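Local coordinates for hydrogenase maturation factor (Thermoanaerobacter tengcongensis, PDB 3VTH), which probably transfers the carbamoyl group of carbamoyl phosphate, with ATP, to the C-terminal cysteine of HypE during [NiFe]-hydrogenase maturation, at residues F413-G418 with F450-E455. Sequence-based numbering, arbitrary orientation.
Sequences FCMTKG and FRVDPE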
loop_
_atom_site.group_PDB
_atom_site.type_symbol
_atom_site.label_atom_id
_atom_site.label_comp_id
_atom_site.label_asym_id
_atom_site.label_seq_id
_atom_site.Cartn_x
_atom_site.Cartn_y
_atom_site.Cartn_z
ATOM N N PHE A 413 1.830 -4.083 10.091
ATOM C CA PHE A 413 2.780 -4.033 11.190
ATOM C C PHE A 413 4.133 -3.627 10.618
ATOM O O PHE A 413 4.320 -3.651 9.405
ATOM C CB PHE A 413 2.851 -5.390 11.920
ATOM C CG PHE A 413 3.268 -6.542 11.039
ATOM C CD1 PHE A 413 4.614 -6.791 10.786
ATOM C CD2 PHE A 413 2.309 -7.385 10.474
ATOM C CE1 PHE A 413 5.019 -7.878 9.966
ATOM C CE2 PHE A 413 2.694 -8.475 9.659
ATOM C CZ PHE A 413 4.043 -8.721 9.408
ATOM N N CYS A 414 5.058 -3.198 11.480
ATOM C CA CYS A 414 6.384 -2.776 11.024
ATOM C C CYS A 414 7.447 -3.298 11.984
ATOM O O CYS A 414 7.244 -3.248 13.194
ATOM C CB CYS A 414 6.437 -1.242 10.910
ATOM S SG CYS A 414 8.008 -0.556 10.344
ATOM N N MET A 415 8.547 -3.834 11.444
ATOM C CA MET A 415 9.676 -4.329 12.248
ATOM C C MET A 415 10.953 -3.633 11.826
ATOM O O MET A 415 11.269 -3.578 10.635
ATOM C CB MET A 415 9.932 -5.823 12.002
ATOM C CG MET A 415 8.796 -6.726 12.317
ATOM S SD MET A 415 9.140 -8.384 11.671
ATOM C CE MET A 415 7.583 -9.090 12.191
ATOM N N THR A 416 11.716 -3.149 12.794
ATOM C CA THR A 416 12.949 -2.455 12.472
ATOM C C THR A 416 14.156 -3.369 12.644
ATOM O O THR A 416 14.160 -4.263 13.494
ATOM C CB THR A 416 13.161 -1.214 13.364
ATOM O OG1 THR A 416 13.129 -1.603 14.738
ATOM C CG2 THR A 416 12.070 -0.189 13.092
ATOM N N LYS A 417 15.149 -3.153 11.788
ATOM C CA LYS A 417 16.451 -3.801 11.924
ATOM C C LYS A 417 17.458 -3.036 11.090
ATOM O O LYS A 417 17.149 -2.624 9.954
ATOM C CB LYS A 417 16.413 -5.267 11.477
ATOM C CG LYS A 417 17.504 -6.095 12.187
ATOM C CD LYS A 417 17.346 -7.554 11.901
ATOM C CE LYS A 417 18.402 -8.368 12.601
ATOM N NZ LYS A 417 18.464 -9.639 11.864
ATOM N N GLY A 418 18.653 -2.843 11.653
ATOM C CA GLY A 418 19.703 -2.077 10.974
ATOM C C GLY A 418 19.144 -0.701 10.665
ATOM O O GLY A 418 18.547 -0.060 11.539
ATOM N N PHE A 450 13.281 -11.970 7.783
ATOM C CA PHE A 450 14.248 -10.898 8.003
ATOM C C PHE A 450 15.092 -11.024 9.281
ATOM O O PHE A 450 15.842 -10.102 9.619
ATOM C CB PHE A 450 13.555 -9.531 7.900
ATOM C CG PHE A 450 12.885 -9.320 6.576
ATOM C CD1 PHE A 450 13.642 -9.266 5.401
ATOM C CD2 PHE A 450 11.500 -9.218 6.489
ATOM C CE1 PHE A 450 13.024 -9.085 4.162
ATOM C CE2 PHE A 450 10.877 -9.046 5.254
ATOM C CZ PHE A 450 11.639 -8.979 4.091
ATOM N N ARG A 451 14.979 -12.167 9.962
ATOM C CA ARG A 451 15.755 -12.462 11.177
ATOM C C ARG A 451 15.542 -11.418 12.289
ATOM O O ARG A 451 16.485 -11.016 12.969
ATOM C CB ARG A 451 17.245 -12.622 10.847
ATOM C CG ARG A 451 17.603 -13.961 10.179
ATOM C CD ARG A 451 17.301 -13.981 8.688
ATOM N NE ARG A 451 17.944 -15.129 8.048
ATOM C CZ ARG A 451 17.323 -16.033 7.287
ATOM N NH1 ARG A 451 16.018 -15.917 7.030
ATOM N NH2 ARG A 451 18.017 -17.048 6.771
ATOM N N VAL A 452 14.298 -10.986 12.453
ATOM C CA VAL A 452 13.950 -9.997 13.462
ATOM C C VAL A 452 13.483 -10.698 14.742
ATOM O O VAL A 452 12.559 -11.516 14.722
ATOM C CB VAL A 452 12.825 -9.028 12.971
ATOM C CG1 VAL A 452 12.526 -7.969 14.026
ATOM C CG2 VAL A 452 13.191 -8.375 11.623
ATOM N N ASP A 453 14.124 -10.375 15.854
ATOM C CA ASP A 453 13.616 -10.769 17.163
ATOM C C ASP A 453 13.278 -9.495 17.943
ATOM O O ASP A 453 14.164 -8.861 18.522
ATOM C CB ASP A 453 14.631 -11.671 17.900
ATOM C CG ASP A 453 14.744 -13.077 17.276
ATOM O OD1 ASP A 453 13.868 -13.485 16.466
ATOM O OD2 ASP A 453 15.719 -13.781 17.602
ATOM N N PRO A 454 11.994 -9.086 17.926
ATOM C CA PRO A 454 11.628 -7.832 18.559
ATOM C C PRO A 454 12.086 -7.780 20.010
ATOM O O PRO A 454 11.975 -8.773 20.737
ATOM C CB PRO A 454 10.098 -7.834 18.483
ATOM C CG PRO A 454 9.809 -8.642 17.253
ATOM C CD PRO A 454 10.841 -9.726 17.269
ATOM N N GLU A 455 12.609 -6.626 20.406
ATOM C CA GLU A 455 13.009 -6.395 21.798
ATOM C C GLU A 455 12.007 -5.501 22.537
ATOM O O GLU A 455 11.879 -5.575 23.755
ATOM C CB GLU A 455 14.436 -5.845 21.849
ATOM C CG GLU A 455 15.454 -6.884 21.336
ATOM C CD GLU A 455 16.917 -6.498 21.559
ATOM O OE1 GLU A 455 17.269 -5.317 21.341
ATOM O OE2 GLU A 455 17.728 -7.389 21.925
#
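K417 reaches from strand 414-417 to the loop that follows helix 433-449, and its chain can be traced atom by atom. CB points toward the loop, and CG stands anti to the backbone N (chi1 -154°); since the chain is extended beyond CG, the lysine is a straight rod. Its CD passes 4.2 Å from CG2 of V452 and 3.7 Å from O of F450. CE comes 3.3 Å from O of R451, and NZ ends on that oxygen with a 2.7 Å hydrogen bond. The C=O...N angle is 121°, and NZ stands 51° out of the carbonyl plane, so the bond, though short, is not directed at a lone pair. A weak bond from NZ to O of F450, at 3.5 Å, adds a second carbonyl from the point where the chain leaves helical geometry. The ammonium thus meets backbone oxygens of the helix exit, while the R451 guanidinium leads away to salt bridges with D148 and E100.

Two residues back on the same strand face, M415 supplies the apolar half. V452 lies against the methionine between CB and SD: CG1 lies 3.9 Å from M415 CB, and the valine CB lies 4.0 Å from SD. The methionine chain is extended beyond CG, which carries SD across the valine, near CB and CG2; L403, Y446 and K447 also touch M415. On the reverse strand face, T416 points away from the loop and touches A742 of helix 737-749, while its OG1 bonds to I402 N.

The contact packs the loop after helix 433-449 against strand 414-417 of the mixed sheet in the Kae1-like domain. Strands 420-423 and 456-460 run parallel with 414-417 and 402-404 between them, a beta-alpha-beta crossover through helix 433-449 consistent with the actin-like ATPase fold.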